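Long-range contacts in phenylacetaldehyde dehydrogenase (Burkholderia cenocepacia, PDB 4O5H), which probably oxidises phenylacetaldehyde to phenylacetate with NAD+ as electron acceptor, as a member of the aldehyde dehydrogenase family: residues E114-D119 against P214-R219; G176-I181 against T201-V206; I182-P187 against K208-T213; M280-G285 against S486-E491; Q313-T318 against G357-A362. All coordinates share one frame; numbering follows the deposited sequence.

Contact 1 (E114-D119 against P214-R219). With NA (sodium ion), chain I.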
# COMPACT_ATOMS: atom_id res chain seq x y z
N GLU A 114 29.34 -5.37 18.94
CA GLU A 114 30.36 -6.40 18.62
C GLU A 114 29.74 -7.55 17.79
O GLU A 114 30.33 -8.00 16.80
CB GLU A 114 31.01 -6.95 19.92
CG GLU A 114 31.87 -5.88 20.61
CD GLU A 114 32.57 -6.33 21.87
OE1 GLU A 114 32.32 -7.45 22.36
OE2 GLU A 114 33.38 -5.51 22.37
N ILE A 115 28.57 -8.01 18.20
CA ILE A 115 27.92 -9.07 17.48
C ILE A 115 27.68 -8.60 16.06
O ILE A 115 27.93 -9.32 15.09
CB ILE A 115 26.55 -9.46 18.15
CG1 ILE A 115 26.81 -10.11 19.48
CG2 ILE A 115 25.73 -10.36 17.24
CD1 ILE A 115 25.59 -10.22 20.37
N GLU A 116 27.15 -7.39 15.93
CA GLU A 116 26.82 -6.87 14.62
C GLU A 116 28.07 -6.71 13.76
O GLU A 116 28.06 -7.05 12.56
CB GLU A 116 26.11 -5.53 14.73
CG GLU A 116 25.39 -5.13 13.48
CD GLU A 116 23.99 -5.72 13.38
OE1 GLU A 116 23.85 -6.97 13.56
OE2 GLU A 116 23.05 -4.95 13.17
N SER A 117 29.16 -6.23 14.36
CA SER A 117 30.41 -6.05 13.62
C SER A 117 30.97 -7.41 13.16
O SER A 117 31.43 -7.54 12.02
CB SER A 117 31.43 -5.33 14.50
OG SER A 117 32.63 -5.14 13.82
N LEU A 118 30.91 -8.41 14.03
CA LEU A 118 31.43 -9.72 13.67
C LEU A 118 30.60 -10.40 12.57
O LEU A 118 31.14 -11.15 11.76
CB LEU A 118 31.51 -10.64 14.89
CG LEU A 118 32.52 -10.20 15.95
CD1 LEU A 118 32.36 -10.99 17.25
CD2 LEU A 118 33.94 -10.33 15.43
N ASP A 119 29.30 -10.21 12.61
CA ASP A 119 28.37 -10.95 11.75
C ASP A 119 28.23 -10.24 10.42
O ASP A 119 28.25 -10.88 9.37
CB ASP A 119 27.02 -11.05 12.49
CG ASP A 119 26.04 -11.99 11.84
OD1 ASP A 119 26.41 -12.73 10.88
OD2 ASP A 119 24.85 -11.99 12.28
N PRO A 214 22.12 -13.38 11.00
CA PRO A 214 21.03 -13.77 11.91
C PRO A 214 21.27 -13.41 13.37
O PRO A 214 20.33 -13.40 14.15
CB PRO A 214 21.02 -15.27 11.79
CG PRO A 214 22.48 -15.61 11.57
CD PRO A 214 23.01 -14.52 10.67
N LEU A 215 22.50 -13.09 13.75
CA LEU A 215 22.85 -13.11 15.19
C LEU A 215 22.24 -12.00 16.02
O LEU A 215 21.77 -12.28 17.13
CB LEU A 215 24.35 -13.15 15.39
CG LEU A 215 25.06 -14.40 14.86
CD1 LEU A 215 26.56 -14.30 15.12
CD2 LEU A 215 24.51 -15.68 15.48
N SER A 216 22.28 -10.75 15.54
CA SER A 216 21.78 -9.65 16.40
C SER A 216 20.27 -9.77 16.64
O SER A 216 19.78 -9.42 17.71
CB SER A 216 22.20 -8.27 15.88
OG SER A 216 21.68 -8.04 14.58
N ALA A 217 19.57 -10.33 15.66
CA ALA A 217 18.12 -10.55 15.81
C ALA A 217 17.81 -11.60 16.88
O ALA A 217 16.91 -11.40 17.67
CB ALA A 217 17.51 -10.96 14.48
N LEU A 218 18.61 -12.66 16.94
CA LEU A 218 18.48 -13.65 17.99
C LEU A 218 18.75 -13.02 19.35
O LEU A 218 18.02 -13.30 20.28
CB LEU A 218 19.36 -14.89 17.75
CG LEU A 218 18.97 -15.67 16.46
CD1 LEU A 218 19.89 -16.83 16.25
CD2 LEU A 218 17.52 -16.16 16.52
N ARG A 219 19.77 -12.18 19.47
CA ARG A 219 20.06 -11.56 20.77
C ARG A 219 18.94 -10.60 21.14
O ARG A 219 18.54 -10.55 22.28
CB ARG A 219 21.43 -10.86 20.76
CG ARG A 219 21.84 -10.28 22.11
CD ARG A 219 22.12 -11.33 23.16
NE ARG A 219 22.69 -10.67 24.35
CZ ARG A 219 22.08 -10.52 25.52
NH1 ARG A 219 20.89 -11.05 25.76
NH2 ARG A 219 22.68 -9.82 26.45
NA NA I . 27.38 -13.06 8.77
O HOH W 1 23.61 -9.93 13.14
O HOH W 2 27.15 -15.30 7.89
O HOH W 3 28.62 -12.65 6.79
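P214 leads off by laying its ring carbon CD against the carboxylate of D119, 3.5 Å from OD2. One residue on, the amide of L215 donates to that same oxygen, L215 N to D119 OD2 3.0 Å, reaching it nearly in line with the C-O bond. The L215 side chain runs obliquely past the aspartate, and its CB meets I115 CG2 at 3.6 Å; that branch, anti to the backbone N, is the one turned to L215. The S216 hydroxyl donates to E116 OE1 over 2.6 Å, on the syn side of the carboxylate and 23° out of its plane; the bend of E116 at chi2 (85°) swings the acid across to meet it. The S216 amide donates a hydrogen bond to a water, which in turn donates to E116 OE1 and to D119 OD2 (2.6 Å from water to OD2). D119 OD2 thus holds an amide and a water, while D119 O and OD1 bind the sodium ion, OD1 at 2.3 Å; metal and neighbouring helix together fix the carboxylate. The R219 side chain crosses that of I115 at about a right angle, CG nearest CD1, and its guanidinium group is held by E222 and E111. The short axes run nearly antiparallel, at 155°. Helix 21-28 covers I115 and L215, and strand 47-52, whose V51 completes the protein ligands of the sodium with D212, packs on D119 and L215.

Contact 2 (G176-I181 against T201-V206)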
# COMPACT_ATOMS: atom_id res chain seq x y z
N GLY A 176 -2.80 -6.65 12.31
CA GLY A 176 -2.84 -8.05 12.72
C GLY A 176 -1.48 -8.70 12.88
O GLY A 176 -0.62 -8.19 13.60
N VAL A 177 -1.28 -9.81 12.20
CA VAL A 177 -0.02 -10.53 12.22
C VAL A 177 0.86 -10.02 11.07
O VAL A 177 0.46 -10.01 9.90
CB VAL A 177 -0.28 -12.03 12.07
CG1 VAL A 177 1.02 -12.79 11.98
CG2 VAL A 177 -1.11 -12.57 13.24
N VAL A 178 2.08 -9.62 11.40
CA VAL A 178 3.00 -9.05 10.43
C VAL A 178 4.14 -10.00 10.18
O VAL A 178 4.83 -10.42 11.13
CB VAL A 178 3.55 -7.72 10.94
CG1 VAL A 178 4.54 -7.11 9.96
CG2 VAL A 178 2.41 -6.73 11.21
N GLY A 179 4.36 -10.35 8.93
CA GLY A 179 5.58 -11.01 8.52
C GLY A 179 6.61 -9.95 8.08
O GLY A 179 6.31 -9.07 7.24
N ALA A 180 7.79 -9.99 8.67
CA ALA A 180 8.83 -9.00 8.39
C ALA A 180 10.10 -9.69 7.90
O ALA A 180 10.62 -10.59 8.59
CB ALA A 180 9.14 -8.20 9.64
N ILE A 181 10.57 -9.29 6.73
CA ILE A 181 11.73 -9.89 6.10
C ILE A 181 12.70 -8.76 5.90
O ILE A 181 12.39 -7.76 5.25
CB ILE A 181 11.38 -10.50 4.73
CG1 ILE A 181 10.42 -11.68 4.93
CG2 ILE A 181 12.66 -10.95 3.98
CD1 ILE A 181 9.83 -12.20 3.64
N THR A 201 1.35 -0.64 17.83
CA THR A 201 -0.01 -0.72 17.37
C THR A 201 -0.78 -1.95 17.86
O THR A 201 -2.01 -2.06 17.65
CB THR A 201 -0.10 -0.72 15.84
OG1 THR A 201 0.71 -1.77 15.30
CG2 THR A 201 0.39 0.59 15.30
N GLY A 202 -0.09 -2.90 18.46
CA GLY A 202 -0.77 -4.11 18.96
C GLY A 202 -0.73 -5.28 17.99
O GLY A 202 -1.42 -6.28 18.19
N CYS A 203 0.08 -5.18 16.95
CA CYS A 203 0.30 -6.32 16.05
C CYS A 203 1.16 -7.42 16.75
O CYS A 203 1.75 -7.17 17.82
CB CYS A 203 1.02 -5.85 14.80
SG CYS A 203 0.08 -4.68 13.78
N THR A 204 1.27 -8.58 16.10
CA THR A 204 2.28 -9.57 16.44
C THR A 204 3.11 -9.80 15.21
O THR A 204 2.73 -9.35 14.12
CB THR A 204 1.67 -10.91 16.95
OG1 THR A 204 0.84 -11.49 15.94
CG2 THR A 204 0.86 -10.66 18.18
N VAL A 205 4.27 -10.44 15.36
CA VAL A 205 5.29 -10.41 14.32
C VAL A 205 6.01 -11.74 14.19
O VAL A 205 6.39 -12.34 15.19
CB VAL A 205 6.42 -9.39 14.66
CG1 VAL A 205 7.37 -9.21 13.48
CG2 VAL A 205 5.87 -8.03 14.97
N VAL A 206 6.21 -12.18 12.96
CA VAL A 206 7.20 -13.18 12.63
C VAL A 206 8.32 -12.47 11.85
O VAL A 206 8.10 -11.97 10.75
CB VAL A 206 6.61 -14.32 11.79
CG1 VAL A 206 7.68 -15.36 11.49
CG2 VAL A 206 5.43 -14.95 12.51
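C203 turns its side chain onto G176 and V178 just before the second strand begins. CB sits 3.1 Å from G176 O and 3.9 Å from V178 CG2, wedged between a backbone oxygen and a methyl group. From there SG stands anti to the carbonyl carbon (chi1 -64°), which lays the sulfur alongside the backbone of G176, 3.6 Å from G176 O, while the helix 187-201 packs on C203 through A198. Next to it the strands zip together in parallel register, V177 with T204, V178 with V205 and G179 with V206. Four backbone N-H...O hydrogen bonds step up the ladder, switching donor strand each time: T204 N to G176 O, V178 N to T204 O (2.8 Å), V206 N to V178 O and A180 N to V206 O (2.9 Å). Between them CA-H groups lean on the same oxygens, V205 CA lying 3.2 Å from V178 O. V177 and T204 share one face of the sheet, where V177 CG2 approaches T204 OG1 at 3.5 Å; that hydroxyl is hydrogen-bonded to A77 O of helix 67-82, which covers this face. V178 and V205 look to the other face, towards Y500 and A198. G202, at positive phi, ends the preceding helix in a Schellman motif. Strand 166-181, helix 187-201 and strand 204-208 thus form a beta-alpha-beta crossover, consistent with the Rossmann-like coenzyme domain of aldehyde dehydrogenases.

Contact 3 (I182-P187 against K208-T213). With NA (sodium ion), chain I.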
# COMPACT_ATOMS: atom_id res chain seq x y z
N ILE A 182 13.90 -8.94 6.42
CA ILE A 182 14.87 -7.88 6.37
C ILE A 182 16.23 -8.26 5.81
O ILE A 182 16.63 -9.44 5.82
CB ILE A 182 15.05 -7.29 7.74
CG1 ILE A 182 15.44 -8.33 8.73
CG2 ILE A 182 13.77 -6.56 8.18
CD1 ILE A 182 15.92 -7.68 9.98
N PRO A 183 16.93 -7.26 5.29
CA PRO A 183 18.22 -7.49 4.65
C PRO A 183 19.35 -7.53 5.67
O PRO A 183 19.13 -7.40 6.87
CB PRO A 183 18.34 -6.30 3.69
CG PRO A 183 17.70 -5.22 4.42
CD PRO A 183 16.61 -5.84 5.28
N TRP A 184 20.54 -7.74 5.16
CA TRP A 184 21.71 -7.99 5.96
C TRP A 184 22.55 -6.77 6.23
O TRP A 184 23.54 -6.86 6.96
CB TRP A 184 22.58 -9.05 5.27
CG TRP A 184 22.77 -8.81 3.78
CD1 TRP A 184 22.11 -9.44 2.77
CD2 TRP A 184 23.68 -7.89 3.16
NE1 TRP A 184 22.55 -8.97 1.55
CE2 TRP A 184 23.53 -8.04 1.76
CE3 TRP A 184 24.62 -7.00 3.63
CZ2 TRP A 184 24.23 -7.28 0.86
CZ3 TRP A 184 25.35 -6.23 2.71
CH2 TRP A 184 25.17 -6.40 1.35
N ASN A 185 22.19 -5.61 5.66
CA ASN A 185 23.11 -4.45 5.69
C ASN A 185 23.06 -3.64 7.00
O ASN A 185 24.05 -3.03 7.36
CB ASN A 185 22.95 -3.53 4.46
CG ASN A 185 21.56 -2.93 4.31
OD1 ASN A 185 20.55 -3.53 4.72
ND2 ASN A 185 21.49 -1.77 3.69
N PHE A 186 21.89 -3.63 7.64
CA PHE A 186 21.69 -3.04 8.99
C PHE A 186 20.79 -4.03 9.78
O PHE A 186 19.59 -3.77 10.00
CB PHE A 186 20.99 -1.69 8.90
CG PHE A 186 21.75 -0.61 8.16
CD1 PHE A 186 22.60 0.21 8.83
CD2 PHE A 186 21.59 -0.42 6.81
CE1 PHE A 186 23.29 1.22 8.19
CE2 PHE A 186 22.30 0.59 6.13
CZ PHE A 186 23.14 1.42 6.84
N PRO A 187 21.35 -5.18 10.17
CA PRO A 187 20.49 -6.25 10.70
C PRO A 187 19.67 -5.87 11.93
O PRO A 187 18.45 -5.95 11.88
CB PRO A 187 21.46 -7.36 11.03
CG PRO A 187 22.68 -7.07 10.19
CD PRO A 187 22.76 -5.59 10.09
N LYS A 208 12.00 -12.65 9.93
CA LYS A 208 12.98 -13.49 9.24
C LYS A 208 14.23 -12.63 8.96
O LYS A 208 14.28 -11.90 8.00
CB LYS A 208 12.43 -14.01 7.91
CG LYS A 208 12.90 -15.42 7.52
CD LYS A 208 14.38 -15.65 7.32
CE LYS A 208 14.73 -15.32 5.88
NZ LYS A 208 16.17 -15.17 5.64
N PRO A 209 15.23 -12.72 9.81
CA PRO A 209 16.47 -12.00 9.48
C PRO A 209 17.17 -12.59 8.25
O PRO A 209 16.93 -13.73 7.87
CB PRO A 209 17.35 -12.19 10.74
CG PRO A 209 16.64 -13.14 11.59
CD PRO A 209 15.28 -13.40 11.10
N ALA A 210 18.03 -11.80 7.64
CA ALA A 210 18.75 -12.26 6.47
C ALA A 210 19.56 -13.52 6.82
O ALA A 210 20.13 -13.60 7.92
CB ALA A 210 19.66 -11.14 5.98
N GLU A 211 19.69 -14.45 5.87
CA GLU A 211 20.55 -15.64 6.09
C GLU A 211 22.00 -15.27 6.41
O GLU A 211 22.64 -15.97 7.18
CB GLU A 211 20.56 -16.59 4.89
CG GLU A 211 21.14 -15.94 3.64
CD GLU A 211 20.54 -16.48 2.34
OE1 GLU A 211 19.36 -16.12 1.96
OE2 GLU A 211 21.28 -17.26 1.69
N ASP A 212 22.51 -14.17 5.82
CA ASP A 212 23.90 -13.72 6.10
C ASP A 212 24.16 -13.07 7.48
O ASP A 212 25.31 -13.00 7.90
CB ASP A 212 24.39 -12.78 5.01
CG ASP A 212 24.60 -13.50 3.68
OD1 ASP A 212 25.27 -14.53 3.65
OD2 ASP A 212 24.00 -13.06 2.69
N THR A 213 23.11 -12.62 8.17
CA THR A 213 23.27 -11.86 9.44
C THR A 213 22.15 -12.15 10.46
O THR A 213 21.30 -11.29 10.74
CB THR A 213 23.27 -10.35 9.18
OG1 THR A 213 22.10 -9.98 8.44
CG2 THR A 213 24.52 -9.92 8.35
NA NA I . 27.38 -13.06 8.77
O HOH W 4 15.39 -12.01 5.50
O HOH W 5 19.05 -9.47 8.98
O HOH W 2 27.15 -15.30 7.89
O HOH W 3 28.62 -12.65 6.79
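W184 presents the edge of its indole to A210, whose CB lies near the ring plane, and W184 CB meets that methyl carbon at 3.7 Å. D212 runs side by side with the indole in the same direction, its carboxylate plane turned 80° from the ring, and D212 OD2 comes to 4.1 Å from W184 CD1. Elsewhere F416 meets the indole with its ring nearly perpendicular. Setting CG between the backbone N and the carbonyl carbon (chi1 46°) carries the indole beside A210 and D212, while T213 OG1 packs on W184 CA (3.2 Å) and CB. P187 crosses T213 at about a right angle, and its CG presses on T213 CB at 3.5 Å, tighter than usual carbon contact. A type I turn from A210 to T213, closed by T213 N on A210 O, shapes this side. Direct backbone bonding is slight: a weak bond from I182 N to K208 O, 3.4 Å long. One water donates to I182 O and K208 O, and another donates to P183 O and accepts from A210 N (2.9 Å from water to N). K208 NZ folds back onto P209 O, 2.8 Å away, and also holds G239 O. Two irregular loops that follow parallel strands are therefore joined largely by bridging waters and van der Waals contact, while the turn directs D212 O, a backbone oxygen, to the sodium ion.

Contact 4 (M280-G285 against S486-E491)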
# COMPACT_ATOMS: atom_id res chain seq x y z
N MET A 280 0.89 -4.92 1.96
CA MET A 280 2.33 -4.96 1.76
C MET A 280 2.99 -3.61 1.82
O MET A 280 2.43 -2.60 1.44
CB MET A 280 2.66 -5.73 0.47
CG MET A 280 2.31 -5.04 -0.80
SD MET A 280 2.18 -6.20 -2.23
CE MET A 280 0.44 -6.44 -2.28
N SER A 281 4.19 -3.61 2.40
CA SER A 281 5.07 -2.46 2.43
C SER A 281 6.39 -2.94 1.86
O SER A 281 6.91 -3.99 2.31
CB SER A 281 5.25 -1.99 3.89
OG SER A 281 6.16 -0.93 3.96
N LEU A 282 6.93 -2.21 0.88
CA LEU A 282 8.10 -2.66 0.12
C LEU A 282 9.12 -1.55 -0.03
O LEU A 282 8.84 -0.52 -0.64
CB LEU A 282 7.69 -3.17 -1.27
CG LEU A 282 6.60 -4.23 -1.35
CD1 LEU A 282 6.19 -4.44 -2.80
CD2 LEU A 282 7.04 -5.56 -0.73
N GLU A 283 10.28 -1.74 0.59
CA GLU A 283 11.38 -0.79 0.50
C GLU A 283 12.47 -1.48 -0.31
O GLU A 283 13.08 -2.45 0.15
CB GLU A 283 11.88 -0.37 1.89
CG GLU A 283 10.96 0.57 2.64
CD GLU A 283 9.68 -0.11 3.15
OE1 GLU A 283 9.79 -1.20 3.80
OE2 GLU A 283 8.53 0.44 2.92
N LEU A 284 12.68 -1.01 -1.55
CA LEU A 284 13.37 -1.82 -2.52
C LEU A 284 14.66 -1.17 -2.99
O LEU A 284 15.36 -0.55 -2.19
CB LEU A 284 12.43 -2.16 -3.68
CG LEU A 284 11.07 -2.72 -3.28
CD1 LEU A 284 10.22 -2.98 -4.50
CD2 LEU A 284 11.24 -4.01 -2.50
N GLY A 285 15.03 -1.34 -4.26
CA GLY A 285 16.32 -0.91 -4.71
C GLY A 285 16.46 0.61 -4.87
O GLY A 285 15.49 1.35 -4.79
N SER A 486 11.45 1.78 -6.46
CA SER A 486 12.02 1.60 -5.13
C SER A 486 10.96 1.14 -4.11
O SER A 486 11.25 1.03 -2.92
CB SER A 486 12.71 2.87 -4.68
OG SER A 486 13.82 3.14 -5.51
N GLY A 487 9.74 0.93 -4.57
CA GLY A 487 8.70 0.35 -3.75
C GLY A 487 7.59 1.32 -3.38
O GLY A 487 7.37 2.34 -4.07
N PHE A 488 6.87 1.00 -2.32
CA PHE A 488 5.85 1.88 -1.76
C PHE A 488 5.65 1.57 -0.29
O PHE A 488 6.00 0.49 0.18
CB PHE A 488 4.51 1.80 -2.55
CG PHE A 488 4.03 0.42 -2.77
CD1 PHE A 488 3.43 -0.31 -1.73
CD2 PHE A 488 4.13 -0.18 -4.02
CE1 PHE A 488 3.01 -1.60 -1.93
CE2 PHE A 488 3.65 -1.48 -4.22
CZ PHE A 488 3.11 -2.19 -3.16
N GLY A 489 5.07 2.52 0.43
CA GLY A 489 5.01 2.43 1.88
C GLY A 489 6.15 3.20 2.50
O GLY A 489 7.12 3.52 1.83
N ARG A 490 6.02 3.49 3.79
CA ARG A 490 6.98 4.28 4.54
C ARG A 490 7.37 3.62 5.85
O ARG A 490 6.54 2.94 6.51
CB ARG A 490 6.44 5.67 4.79
CG ARG A 490 6.23 6.51 3.54
CD ARG A 490 7.55 6.82 2.81
NE ARG A 490 7.40 7.63 1.59
CZ ARG A 490 7.32 7.15 0.34
NH1 ARG A 490 7.35 5.85 0.07
NH2 ARG A 490 7.19 7.99 -0.67
N GLU A 491 8.66 3.74 6.19
CA GLU A 491 9.17 3.37 7.49
C GLU A 491 9.25 4.63 8.32
O GLU A 491 9.41 5.70 7.77
CB GLU A 491 10.59 2.83 7.38
CG GLU A 491 10.79 1.57 6.51
CD GLU A 491 10.53 0.27 7.24
OE1 GLU A 491 9.67 0.26 8.17
OE2 GLU A 491 11.16 -0.75 6.85
O HOH W 6 5.96 -0.07 6.48
O HOH W 7 8.96 2.17 0.35
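L282 and F488 form the centre, a hydrogen-bonded antiparallel pair: L282 N donates to F488 O at 2.9 Å and almost straight (171°), whereas the return bond from F488 N is weak. The F488 ring takes M280 O at its edge, in plane, 3.6 Å from CE1, and lies against M280 CG and L282 CD1, the latter 3.8 Å from CZ. Its CG is held between the backbone N and the carbonyl carbon (chi1 50°), which brings the ring beside the leucine. G487, at positive phi, puts its CA 3.2 Å from L282 O. L284 N then bonds to S486 O from above the carbonyl plane, and S486 OG donates to G285 O across 2.6 Å. At the far end E283 OE1 and E491 OE2, both acceptors, stand 3.4 Å apart without a hydrogen bond; K194 salt-bridges E491 OE2. E283 lies in the ELGGK sequence typical of the family's glutamate signature. R490 NH1 holds G489 O, while its NH2 reaches E502 and S503 of the second subunit. Strand 279-283 is flanked by the parallel strand 256-260 on its other side, helix 263-275 covers M280 and L284, and M277 of the second subunit packs on L282, L284 and F488.

Contact 5 (Q313-T318 against G357-A362)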
# COMPACT_ATOMS: atom_id res chain seq x y z
N GLN A 313 30.22 0.78 3.69
CA GLN A 313 30.80 0.11 2.53
C GLN A 313 29.90 0.18 1.30
O GLN A 313 29.99 -0.68 0.43
CB GLN A 313 31.13 -1.35 2.81
CG GLN A 313 32.14 -1.58 3.91
CD GLN A 313 31.59 -1.59 5.31
OE1 GLN A 313 32.16 -1.02 6.21
NE2 GLN A 313 30.46 -2.28 5.51
N GLY A 314 29.07 1.22 1.21
CA GLY A 314 28.13 1.38 0.10
C GLY A 314 26.96 0.42 0.14
O GLY A 314 26.15 0.39 -0.80
N GLN A 315 26.84 -0.36 1.23
CA GLN A 315 25.77 -1.33 1.37
C GLN A 315 24.58 -0.66 2.05
O GLN A 315 24.20 -0.97 3.19
CB GLN A 315 26.26 -2.55 2.16
CG GLN A 315 27.37 -3.30 1.44
CD GLN A 315 28.04 -4.33 2.29
OE1 GLN A 315 28.25 -4.15 3.51
NE2 GLN A 315 28.40 -5.41 1.68
N VAL A 316 23.99 0.26 1.31
CA VAL A 316 22.94 1.12 1.80
C VAL A 316 21.97 1.34 0.63
O VAL A 316 22.38 1.69 -0.47
CB VAL A 316 23.51 2.47 2.22
CG1 VAL A 316 22.43 3.32 2.86
CG2 VAL A 316 24.68 2.30 3.18
N CYS A 317 20.69 1.13 0.90
CA CYS A 317 19.70 1.22 -0.16
C CYS A 317 19.69 2.61 -0.80
O CYS A 317 19.56 2.74 -2.01
CB CYS A 317 18.31 0.87 0.37
SG CYS A 317 17.71 1.97 1.64
N THR A 318 19.88 3.65 0.02
CA THR A 318 19.99 5.03 -0.48
C THR A 318 21.41 5.53 -0.72
O THR A 318 21.64 6.74 -0.75
CB THR A 318 19.36 6.02 0.52
OG1 THR A 318 19.93 5.82 1.83
CG2 THR A 318 17.90 5.82 0.58
N GLY A 357 34.99 -1.59 6.24
CA GLY A 357 35.02 -3.02 6.49
C GLY A 357 34.92 -3.83 5.20
O GLY A 357 34.86 -3.27 4.13
N PRO A 358 34.88 -5.16 5.31
CA PRO A 358 34.65 -6.03 4.14
C PRO A 358 33.19 -5.97 3.74
O PRO A 358 32.36 -5.47 4.52
CB PRO A 358 34.98 -7.44 4.69
CG PRO A 358 34.57 -7.34 6.12
CD PRO A 358 34.90 -5.93 6.56
N LEU A 359 32.88 -6.50 2.58
CA LEU A 359 31.52 -6.74 2.21
C LEU A 359 31.02 -7.96 2.96
O LEU A 359 31.79 -8.73 3.50
CB LEU A 359 31.42 -6.88 0.68
CG LEU A 359 32.05 -5.74 -0.14
CD1 LEU A 359 31.68 -5.86 -1.61
CD2 LEU A 359 31.65 -4.35 0.36
N VAL A 360 29.72 -8.19 2.92
CA VAL A 360 29.10 -9.17 3.81
C VAL A 360 29.42 -10.62 3.45
O VAL A 360 29.37 -11.49 4.30
CB VAL A 360 27.59 -8.95 3.89
CG1 VAL A 360 26.89 -9.54 2.66
CG2 VAL A 360 27.04 -9.57 5.13
N SER A 361 29.69 -10.90 2.18
CA SER A 361 29.85 -12.28 1.74
C SER A 361 30.70 -12.36 0.48
O SER A 361 30.92 -11.37 -0.23
CB SER A 361 28.50 -12.93 1.41
OG SER A 361 27.87 -12.29 0.31
N ALA A 362 31.15 -13.57 0.18
CA ALA A 362 31.85 -13.78 -1.09
C ALA A 362 30.96 -13.46 -2.27
O ALA A 362 31.44 -12.96 -3.27
CB ALA A 362 32.38 -15.22 -1.16
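Q313 bends sharply at chi2 (84°), with CG anti to the carbonyl carbon (chi1 -61°), and this turns its amide back onto G357 of the loop 357-362. The segment 313-318 belongs to the Gln-Gly-Gln-Val-Cys sequence of the aldehyde dehydrogenase cysteine signature, which makes C317 the probable nucleophile as in relatives. The carboxamide oxygen is the grip: G357 N donates to Q313 OE1 at 2.9 Å, while Q313 CG rests 3.2 Å from G357 O, so the glycine's backbone is met at both its N-H and its carbonyl. Q313 and G314 both have positive phi. Q315 is the centre of an inverse gamma turn, with a weak bond from V316 N to G314 O. The Q315 side chain, extended beyond CG, lies against L359 and V360. L359 crosses Q315 obliquely, and its CD2 also touches Q313 CB at 3.9 Å, so the leucine bridges the two glutamines. S361 caps the start of helix 362-378 through Q364 N. The Q315 carbonyl accepts a hydrogen bond from N312. The amide of G357 meets Q313 OE1 from above the carboxamide plane, 42° out of it.

The sodium ion and two of its waters are common to contacts 1 and 3, whose centres lie 10 Å apart. Contact 3 continues the two strands of contact 2 into their loops, and A180 O lies 2.8 Å from K208 N, a probable hydrogen bond. Contact 5 meets contact 3 through a probable hydrogen bond from N185 ND2 to Q315 O (2.9 Å), and W184 CE3 packs on V360 CG1. The likely catalytic region falls between contacts 4 and 5, whose centres are about 20 Å apart: C317 lies near L284 O, next to E283. Contacts 2 and 4 lie in one sheet without touching.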